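Local coordinates for putative membrane protein (Yersinia pestis CO92, PDB 5TF3) that is of unknown function, belongs to the DUF1198 family and folds as a compact, largely helical domain in its crystallised part, at residues A55-I60 with D95-Y100; T63-P68 with L104-F109; P87-E92 with Q113-Y118. One frame throughout, in Å; residues are numbered along the deposited sequence.

Contact 1 (A55-I60 with D95-Y100); sequences AYLVFI and DAALFY
Leu57 and Tyr100 meet with their side chains crossed at about a right angle. The Leu57 methyl CD1 nears the CD2-CE2 bond of the ring obliquely, 3.4 Å from Tyr100 CD2. The other methyl points elsewhere: CD2 lies 3.7 Å from Ala97 N, against the backbone of the facing helix, and also touches Ala96 CB. The torsions explain this fork. Leu57 CG lies beside its own backbone N (chi1 -79°) and the chain is then extended, which sends both methyls across the gap. Helices 48-65 and 91-100 cross here at -72°, with local axes 10.1 Å apart, in an all-alpha fold. The small Ala97 sits where the backbones come nearest, its CA 6.3 Å from Leu57 CA. One turn on, Ile60 reaches the same alanine with two atoms: CG2 is 3.9 Å from Ala97 CB, and CD1 is about as near. No hydrogen bond crosses between the segments, and the contact is apolar. On the Tyr100 ring, Phe99 CD2 stands over one face, offset toward the rim. Phe39 of helix 33-45 meets the same tyrosine edge-to-face and also touches Leu57.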
loop_
_atom_site.group_PDB
_atom_site.type_symbol
_atom_site.label_atom_id
_atom_site.label_comp_id
_atom_site.label_asym_id
_atom_site.label_seq_id
_atom_site.Cartn_x
_atom_site.Cartn_y
_atom_site.Cartn_z
ATOM N N ALA A 55 4.577 -0.021 1.230
ATOM C CA ALA A 55 3.851 -1.253 1.517
ATOM C C ALA A 55 2.384 -0.968 1.799
ATOM O O ALA A 55 1.506 -1.739 1.406
ATOM C CB ALA A 55 4.486 -1.983 2.696
ATOM N N TYR A 56 2.094 0.157 2.450
ATOM C CA TYR A 56 0.702 0.483 2.726
ATOM C C TYR A 56 -0.057 0.890 1.470
ATOM O O TYR A 56 -1.277 0.706 1.410
ATOM C CB TYR A 56 0.630 1.589 3.781
ATOM C CG TYR A 56 1.049 1.114 5.149
ATOM C CD1 TYR A 56 0.197 0.345 5.935
ATOM C CD2 TYR A 56 2.299 1.429 5.657
ATOM C CE1 TYR A 56 0.582 -0.087 7.202
ATOM C CE2 TYR A 56 2.690 1.006 6.910
ATOM C CZ TYR A 56 1.831 0.250 7.678
ATOM O OH TYR A 56 2.237 -0.164 8.922
ATOM N N LEU A 57 0.625 1.463 0.467
ATOM C CA LEU A 57 -0.049 1.756 -0.799
ATOM C C LEU A 57 -0.389 0.475 -1.545
ATOM O O LEU A 57 -1.451 0.380 -2.176
ATOM C CB LEU A 57 0.820 2.652 -1.691
ATOM C CG LEU A 57 0.841 4.145 -1.382
ATOM C CD1 LEU A 57 1.743 4.824 -2.372
ATOM C CD2 LEU A 57 -0.548 4.723 -1.450
ATOM N N VAL A 58 0.529 -0.495 -1.528
ATOM C CA VAL A 58 0.249 -1.826 -2.071
ATOM C C VAL A 58 -0.995 -2.416 -1.414
ATOM O O VAL A 58 -1.910 -2.906 -2.091
ATOM C CB VAL A 58 1.478 -2.734 -1.881
ATOM C CG1 VAL A 58 1.181 -4.165 -2.314
ATOM C CG2 VAL A 58 2.662 -2.179 -2.683
ATOM N N PHE A 59 -1.055 -2.369 -0.083
ATOM C CA PHE A 59 -2.229 -2.863 0.636
ATOM C C PHE A 59 -3.502 -2.148 0.183
ATOM O O PHE A 59 -4.493 -2.790 -0.175
ATOM C CB PHE A 59 -2.008 -2.681 2.144
ATOM C CG PHE A 59 -3.209 -3.006 2.993
ATOM C CD1 PHE A 59 -4.153 -2.027 3.299
ATOM C CD2 PHE A 59 -3.379 -4.282 3.514
ATOM C CE1 PHE A 59 -5.264 -2.320 4.072
ATOM C CE2 PHE A 59 -4.477 -4.589 4.304
ATOM C CZ PHE A 59 -5.432 -3.599 4.584
ATOM N N ILE A 60 -3.494 -0.812 0.194
ATOM C CA ILE A 60 -4.695 -0.061 -0.184
ATOM C C ILE A 60 -5.117 -0.392 -1.607
ATOM O O ILE A 60 -6.305 -0.599 -1.886
ATOM C CB ILE A 60 -4.459 1.449 -0.010
ATOM C CG1 ILE A 60 -4.413 1.817 1.482
ATOM C CG2 ILE A 60 -5.531 2.245 -0.796
ATOM C CD1 ILE A 60 -3.970 3.248 1.769
ATOM N N ASP A 95 -4.343 9.208 2.717
ATOM C CA ASP A 95 -4.136 10.490 2.057
ATOM C C ASP A 95 -3.140 10.351 0.909
ATOM O O ASP A 95 -3.347 10.921 -0.169
ATOM C CB ASP A 95 -3.669 11.530 3.066
ATOM C CG ASP A 95 -4.810 12.056 3.950
ATOM O OD1 ASP A 95 -6.000 11.938 3.576
ATOM O OD2 ASP A 95 -4.518 12.596 5.029
ATOM N N ALA A 96 -2.062 9.585 1.124
ATOM C CA ALA A 96 -1.110 9.291 0.052
ATOM C C ALA A 96 -1.777 8.537 -1.090
ATOM O O ALA A 96 -1.445 8.742 -2.262
ATOM C CB ALA A 96 0.064 8.473 0.598
ATOM N N ALA A 97 -2.699 7.637 -0.763
ATOM C CA ALA A 97 -3.471 6.975 -1.803
ATOM C C ALA A 97 -4.256 7.980 -2.637
ATOM O O ALA A 97 -4.343 7.843 -3.862
ATOM C CB ALA A 97 -4.413 5.953 -1.177
ATOM N N LEU A 98 -4.846 8.991 -1.992
ATOM C CA LEU A 98 -5.692 9.940 -2.711
ATOM C C LEU A 98 -4.899 10.761 -3.713
ATOM O O LEU A 98 -5.471 11.282 -4.681
ATOM C CB LEU A 98 -6.407 10.871 -1.730
ATOM C CG LEU A 98 -7.577 10.193 -1.023
ATOM C CD1 LEU A 98 -8.291 11.132 -0.068
ATOM C CD2 LEU A 98 -8.546 9.628 -2.049
ATOM N N PHE A 99 -3.595 10.923 -3.499
ATOM C CA PHE A 99 -2.817 11.564 -4.546
ATOM C C PHE A 99 -2.419 10.578 -5.639
ATOM O O PHE A 99 -2.694 10.804 -6.822
ATOM C CB PHE A 99 -1.556 12.208 -4.004
ATOM C CG PHE A 99 -0.597 12.563 -5.101
ATOM C CD1 PHE A 99 -0.899 13.590 -5.986
ATOM C CD2 PHE A 99 0.547 11.827 -5.314
ATOM C CE1 PHE A 99 -0.038 13.933 -7.016
ATOM C CE2 PHE A 99 1.416 12.163 -6.347
ATOM C CZ PHE A 99 1.116 13.208 -7.201
ATOM N N TYR A 100 -1.729 9.495 -5.259
ATOM C CA TYR A 100 -1.085 8.651 -6.266
ATOM C C TYR A 100 -2.104 8.039 -7.214
ATOM O O TYR A 100 -1.796 7.817 -8.396
ATOM C CB TYR A 100 -0.242 7.566 -5.597
ATOM C CG TYR A 100 1.063 8.072 -5.013
ATOM C CD1 TYR A 100 2.010 8.710 -5.807
ATOM C CD2 TYR A 100 1.352 7.902 -3.666
ATOM C CE1 TYR A 100 3.210 9.178 -5.266
ATOM C CE2 TYR A 100 2.546 8.349 -3.120
ATOM C CZ TYR A 100 3.467 8.991 -3.919
ATOM O OH TYR A 100 4.646 9.439 -3.365
#

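Contact 2 (T63-P68 with L104-F109); sequences TFIKNP and LDLDAF
Ile65 faces Leu104 and Leu106 near the end of helix 48-65, and its branches divide the two leucines between them. Its CB points toward the 104-109 segment. From CB, the CG2 methyl branches off to meet Leu104, with Ile65 CG2 lying 4.0 Å from Leu104 CD1. The other branch starts at CG1, which sits beside the backbone N (chi1 -63°) and lies 4.2 Å from Leu106 CD2. The chain stays extended to its tip, where Ile65 CD1 touches Leu106 CD1 at 3.8 Å. The isoleucine crosses each leucine at about a right angle. Phe64 lies next to it and reaches the same methyl as Ile65 CG1, with Phe64 CE2 4.3 Å from Leu106 CD2. The contact joins the end of one helix to the loop that leads into helix 108-122. Asp107 is the N-cap of that second helix. Its OD1 accepts a weak bond from Phe109 N, 3.0 Å away, and also accepts from Glu110 N. Phe101 packs on both Ile65 and Leu106, and Phe114 meets the Phe64 ring from helix 108-122. Between the two segments there is no hydrogen bond. The chemistry is therefore van der Waals packing of branched aliphatic groups and one ring, while the polar bonds serve the helix start beside it.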
loop_
_atom_site.group_PDB
_atom_site.type_symbol
_atom_site.label_atom_id
_atom_site.label_comp_id
_atom_site.label_asym_id
_atom_site.label_seq_id
_atom_site.Cartn_x
_atom_site.Cartn_y
_atom_site.Cartn_z
ATOM N N THR A 63 -6.668 -3.915 -1.782
ATOM C CA THR A 63 -7.898 -4.107 -1.021
ATOM C C THR A 63 -8.949 -3.071 -1.419
ATOM O O THR A 63 -9.820 -3.376 -2.236
ATOM C CB THR A 63 -7.623 -4.076 0.486
ATOM O OG1 THR A 63 -7.066 -2.811 0.869
ATOM C CG2 THR A 63 -6.646 -5.232 0.888
ATOM N N PHE A 64 -8.890 -1.852 -0.864
ATOM C CA PHE A 64 -9.929 -0.859 -1.154
ATOM C C PHE A 64 -10.137 -0.655 -2.653
ATOM O O PHE A 64 -11.275 -0.589 -3.132
ATOM C CB PHE A 64 -9.592 0.486 -0.511
ATOM C CG PHE A 64 -10.607 1.569 -0.820
ATOM C CD1 PHE A 64 -11.843 1.580 -0.182
ATOM C CD2 PHE A 64 -10.327 2.565 -1.750
ATOM C CE1 PHE A 64 -12.779 2.574 -0.457
ATOM C CE2 PHE A 64 -11.257 3.571 -2.038
ATOM C CZ PHE A 64 -12.483 3.572 -1.399
ATOM N N ILE A 65 -9.054 -0.530 -3.413
ATOM C CA ILE A 65 -9.233 -0.132 -4.805
ATOM C C ILE A 65 -9.727 -1.302 -5.657
ATOM O O ILE A 65 -10.669 -1.147 -6.437
ATOM C CB ILE A 65 -7.936 0.496 -5.352
ATOM C CG1 ILE A 65 -7.630 1.777 -4.561
ATOM C CG2 ILE A 65 -8.067 0.788 -6.854
ATOM C CD1 ILE A 65 -6.469 2.635 -5.085
ATOM N N LYS A 66 -9.151 -2.495 -5.494
ATOM C CA LYS A 66 -9.443 -3.632 -6.373
ATOM C C LYS A 66 -10.389 -4.676 -5.779
ATOM O O LYS A 66 -11.146 -5.294 -6.533
ATOM C CB LYS A 66 -8.145 -4.352 -6.777
ATOM C CG LYS A 66 -7.107 -3.439 -7.405
ATOM C CD LYS A 66 -7.661 -2.708 -8.603
ATOM C CE LYS A 66 -7.698 -3.610 -9.824
ATOM N NZ LYS A 66 -8.239 -2.860 -10.993
ATOM N N ASN A 67 -10.363 -4.915 -4.460
ATOM C CA ASN A 67 -11.145 -6.014 -3.894
ATOM C C ASN A 67 -11.200 -5.922 -2.373
ATOM O O ASN A 67 -10.338 -6.481 -1.680
ATOM C CB ASN A 67 -10.542 -7.357 -4.330
ATOM C CG ASN A 67 -11.304 -8.554 -3.786
ATOM O OD1 ASN A 67 -12.352 -8.412 -3.158
ATOM N ND2 ASN A 67 -10.771 -9.748 -4.033
ATOM N N PRO A 68 -12.197 -5.236 -1.819
ATOM C CA PRO A 68 -12.226 -5.030 -0.365
ATOM C C PRO A 68 -12.935 -6.120 0.428
ATOM O O PRO A 68 -13.352 -5.875 1.567
ATOM C CB PRO A 68 -12.953 -3.688 -0.234
ATOM C CG PRO A 68 -13.873 -3.668 -1.398
ATOM C CD PRO A 68 -13.110 -4.316 -2.527
ATOM N N LEU A 104 -8.002 7.913 -10.714
ATOM C CA LEU A 104 -9.084 6.961 -10.489
ATOM C C LEU A 104 -10.310 7.599 -9.861
ATOM O O LEU A 104 -11.359 6.949 -9.809
ATOM C CB LEU A 104 -8.610 5.817 -9.590
ATOM C CG LEU A 104 -7.400 5.057 -10.114
ATOM C CD1 LEU A 104 -7.107 3.838 -9.237
ATOM C CD2 LEU A 104 -7.686 4.640 -11.526
ATOM N N ASP A 105 -10.191 8.828 -9.355
ATOM C CA ASP A 105 -11.329 9.575 -8.813
ATOM C C ASP A 105 -11.903 8.868 -7.584
ATOM O O ASP A 105 -13.109 8.645 -7.474
ATOM C CB ASP A 105 -12.406 9.778 -9.885
ATOM C CG ASP A 105 -12.967 11.187 -9.902
ATOM O OD1 ASP A 105 -13.241 11.741 -8.815
ATOM O OD2 ASP A 105 -13.135 11.737 -11.014
ATOM N N LEU A 106 -11.018 8.500 -6.661
ATOM C CA LEU A 106 -11.432 7.724 -5.501
ATOM C C LEU A 106 -12.349 8.536 -4.592
ATOM O O LEU A 106 -12.242 9.759 -4.481
ATOM C CB LEU A 106 -10.218 7.249 -4.704
ATOM C CG LEU A 106 -9.222 6.330 -5.408
ATOM C CD1 LEU A 106 -8.068 6.044 -4.468
ATOM C CD2 LEU A 106 -9.889 5.043 -5.874
ATOM N N ASP A 107 -13.248 7.835 -3.918
ATOM C CA ASP A 107 -14.198 8.477 -3.022
ATOM C C ASP A 107 -13.533 8.625 -1.659
ATOM O O ASP A 107 -13.325 7.636 -0.951
ATOM C CB ASP A 107 -15.481 7.657 -2.966
ATOM C CG ASP A 107 -16.552 8.305 -2.126
ATOM O OD1 ASP A 107 -16.208 9.080 -1.214
ATOM O OD2 ASP A 107 -17.737 8.019 -2.381
ATOM N N ALA A 108 -13.215 9.870 -1.285
ATOM C CA ALA A 108 -12.457 10.099 -0.056
ATOM C C ALA A 108 -13.243 9.695 1.187
ATOM O O ALA A 108 -12.647 9.276 2.188
ATOM C CB ALA A 108 -12.039 11.567 0.049
ATOM N N PHE A 109 -14.569 9.824 1.151
ATOM C CA PHE A 109 -15.381 9.400 2.286
ATOM C C PHE A 109 -15.353 7.887 2.413
ATOM O O PHE A 109 -15.090 7.345 3.496
ATOM C CB PHE A 109 -16.813 9.907 2.118
ATOM C CG PHE A 109 -17.737 9.498 3.225
ATOM C CD1 PHE A 109 -17.826 10.252 4.384
ATOM C CD2 PHE A 109 -18.528 8.371 3.102
ATOM C CE1 PHE A 109 -18.698 9.881 5.413
ATOM C CE2 PHE A 109 -19.397 7.992 4.120
ATOM C CZ PHE A 109 -19.483 8.758 5.283
#

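Contact 3 (P87-E92 with Q113-Y118); sequences PILAAE and QFRRHY
The Arg115 guanidinium lays one face over the backbone between Ala90 and Ala91. Ala91 N stands 2.9 Å above its plane and Ala90 C 3.2 Å above it, both offset toward the rim. At its edge is Leu89 O. The Tyr118 ring has Pro87 O at its edge, in plane, while Leu89 CB approaches the same ring obliquely. These groups tie the extended loop before helix 91-100 to one side of helix 108-122 in the all-alpha fold. The loop ends at Ala90, the N-cap of helix 91-100. Arg115 NH2 donates to Leu89 O at 2.7 Å. The oxygen uses a lone pair, but it is tilted 28° from the guanidinium plane, and the bond is bent (N-H...O 136°). The arginine chain leaves nearly extended and bends at chi3, which turns the flat group across the loop. Arg115 was modelled in two conformers, so this placement, with the donor Ala91 N close over the guanidinium but not bonded to it, is less certain. Leu89 O also accepts from Asn119. The Leu89 side chain packs against both partners: its CD2 is 3.8 Å from Arg115 CB, and its CB is 3.8 Å from Tyr118 CE2. Leu89 CD2 also reaches the Phe114 ring. Within the helix, Arg116 holds Gln113 OE1 side-on through NE and NH2. Tyr118 also meets Phe59 of helix 48-65. Its hydroxyl donates to Pro87 O over 2.7 Å, in the carbonyl plane and on a lone pair.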
loop_
_atom_site.group_PDB
_atom_site.type_symbol
_atom_site.label_atom_id
_atom_site.label_comp_id
_atom_site.label_asym_id
_atom_site.label_seq_id
_atom_site.Cartn_x
_atom_site.Cartn_y
_atom_site.Cartn_z
ATOM N N PRO A 87 0.013 -3.788 11.004
ATOM C CA PRO A 87 -1.217 -3.834 10.207
ATOM C C PRO A 87 -2.149 -2.658 10.466
ATOM O O PRO A 87 -3.220 -2.590 9.856
ATOM C CB PRO A 87 -1.862 -5.155 10.661
ATOM C CG PRO A 87 -1.427 -5.287 12.086
ATOM C CD PRO A 87 -0.051 -4.671 12.182
ATOM N N ILE A 88 -1.788 -1.730 11.353
ATOM C CA ILE A 88 -2.638 -0.570 11.591
ATOM C C ILE A 88 -2.529 0.377 10.406
ATOM O O ILE A 88 -1.428 0.730 9.965
ATOM C CB ILE A 88 -2.258 0.122 12.907
ATOM C CG1 ILE A 88 -2.511 -0.803 14.097
ATOM C CG2 ILE A 88 -3.056 1.411 13.084
ATOM C CD1 ILE A 88 -2.143 -0.173 15.419
ATOM N N LEU A 89 -3.670 0.772 9.862
ATOM C CA LEU A 89 -3.720 1.658 8.708
ATOM C C LEU A 89 -4.042 3.067 9.195
ATOM O O LEU A 89 -5.035 3.274 9.904
ATOM C CB LEU A 89 -4.756 1.169 7.693
ATOM C CG LEU A 89 -4.818 1.929 6.372
ATOM C CD1 LEU A 89 -3.581 1.650 5.537
ATOM C CD2 LEU A 89 -6.092 1.621 5.598
ATOM N N ALA A 90 -3.182 4.021 8.852
ATOM C CA ALA A 90 -3.262 5.368 9.397
ATOM C C ALA A 90 -3.680 6.356 8.316
ATOM O O ALA A 90 -3.628 6.059 7.121
ATOM C CB ALA A 90 -1.922 5.790 10.009
ATOM N N ALA A 91 -4.088 7.548 8.761
ATOM C CA ALA A 91 -4.640 8.557 7.858
ATOM C C ALA A 91 -3.635 8.988 6.803
ATOM O O ALA A 91 -4.023 9.376 5.695
ATOM C CB ALA A 91 -5.099 9.786 8.644
ATOM N N GLU A 92 -2.347 8.962 7.129
ATOM C CA GLU A 92 -1.381 9.395 6.136
ATOM C C GLU A 92 -1.270 8.389 4.995
ATOM O O GLU A 92 -0.898 8.768 3.880
ATOM C CB GLU A 92 -0.029 9.619 6.796
ATOM C CG GLU A 92 0.385 8.506 7.717
ATOM C CD GLU A 92 1.886 8.325 7.714
ATOM O OE1 GLU A 92 2.385 7.429 8.434
ATOM O OE2 GLU A 92 2.569 9.077 6.977
ATOM N N GLN A 113 -13.969 5.603 5.475
ATOM C CA GLN A 113 -14.765 4.584 6.160
ATOM C C GLN A 113 -14.145 3.202 5.995
ATOM O O GLN A 113 -14.260 2.367 6.895
ATOM C CB GLN A 113 -16.211 4.577 5.652
ATOM C CG GLN A 113 -17.012 5.865 5.952
ATOM C CD GLN A 113 -17.387 5.980 7.408
ATOM O OE1 GLN A 113 -17.011 5.142 8.218
ATOM N NE2 GLN A 113 -18.139 7.019 7.750
ATOM N N PHE A 114 -13.475 2.942 4.867
ATOM C CA PHE A 114 -12.771 1.669 4.728
ATOM C C PHE A 114 -11.692 1.531 5.796
ATOM O O PHE A 114 -11.580 0.491 6.458
ATOM C CB PHE A 114 -12.172 1.540 3.323
ATOM C CG PHE A 114 -11.189 0.404 3.190
ATOM C CD1 PHE A 114 -11.635 -0.902 2.970
ATOM C CD2 PHE A 114 -9.828 0.629 3.320
ATOM C CE1 PHE A 114 -10.722 -1.971 2.862
ATOM C CE2 PHE A 114 -8.913 -0.436 3.221
ATOM C CZ PHE A 114 -9.363 -1.730 2.990
ATOM N N ARG A 115 -10.892 2.589 5.992
ATOM C CA ARG A 115 -9.837 2.530 7.000
ATOM C C ARG A 115 -10.419 2.362 8.397
ATOM O O ARG A 115 -9.916 1.566 9.201
ATOM C CB ARG A 115 -8.964 3.788 6.938
ATOM C CG ARG A 115 -8.070 3.974 8.168
ATOM C CD ARG A 115 -6.844 4.853 7.888
ATOM N NE ARG A 115 -6.914 6.168 8.521
ATOM C CZ ARG A 115 -6.734 6.399 9.824
ATOM N NH1 ARG A 115 -6.819 7.637 10.297
ATOM N NH2 ARG A 115 -6.474 5.401 10.656
ATOM N N ARG A 116 -11.483 3.100 8.705
ATOM C CA ARG A 116 -12.074 2.998 10.039
ATOM C C ARG A 116 -12.629 1.600 10.287
ATOM O O ARG A 116 -12.391 1.006 11.349
ATOM C CB ARG A 116 -13.165 4.053 10.215
ATOM C CG ARG A 116 -13.624 4.219 11.692
ATOM C CD ARG A 116 -14.694 5.295 11.797
ATOM N NE ARG A 116 -15.903 4.845 11.122
ATOM C CZ ARG A 116 -16.806 4.041 11.668
ATOM N NH1 ARG A 116 -16.648 3.595 12.913
ATOM N NH2 ARG A 116 -17.867 3.682 10.960
ATOM N N HIS A 117 -13.376 1.059 9.326
ATOM C CA HIS A 117 -13.926 -0.281 9.510
ATOM C C HIS A 117 -12.833 -1.343 9.488
ATOM O O HIS A 117 -12.938 -2.351 10.195
ATOM C CB HIS A 117 -14.989 -0.568 8.446
ATOM C CG HIS A 117 -16.297 0.117 8.702
ATOM N ND1 HIS A 117 -16.633 1.323 8.124
ATOM C CD2 HIS A 117 -17.345 -0.228 9.488
ATOM C CE1 HIS A 117 -17.832 1.690 8.540
ATOM N NE2 HIS A 117 -18.287 0.765 9.365
ATOM N N TYR A 118 -11.775 -1.130 8.703
ATOM C CA TYR A 118 -10.684 -2.096 8.647
ATOM C C TYR A 118 -9.991 -2.212 9.998
ATOM O O TYR A 118 -9.776 -3.316 10.504
ATOM C CB TYR A 118 -9.675 -1.702 7.558
ATOM C CG TYR A 118 -8.348 -2.393 7.760
ATOM C CD1 TYR A 118 -8.216 -3.769 7.531
ATOM C CD2 TYR A 118 -7.234 -1.684 8.205
ATOM C CE1 TYR A 118 -7.013 -4.419 7.750
ATOM C CE2 TYR A 118 -6.023 -2.318 8.411
ATOM C CZ TYR A 118 -5.922 -3.684 8.186
ATOM O OH TYR A 118 -4.728 -4.328 8.394
#

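Overall arrangement
Contact 1 is the buried one, its centre about 5 Å from the centre of the chain. The centres of contacts 2 and 3 lie about 12 Å from it. Contact 2 is at the surface and contact 3 is partly buried. Contacts 1 and 2 both use helix 48-65, contacts 1 and 3 helix 91-100, and contacts 2 and 3 helix 108-122. The three helices are thus linked in pairs, in contacts 2 and 3 largely through the loops that lead into a helix. Contacts 1 and 2 are apolar, while contact 3 adds hydrogen bonds to loop carbonyls. Neighbouring contacts also touch: Leu98 packs on Leu106 and Ala108, and Ile60 on Leu89.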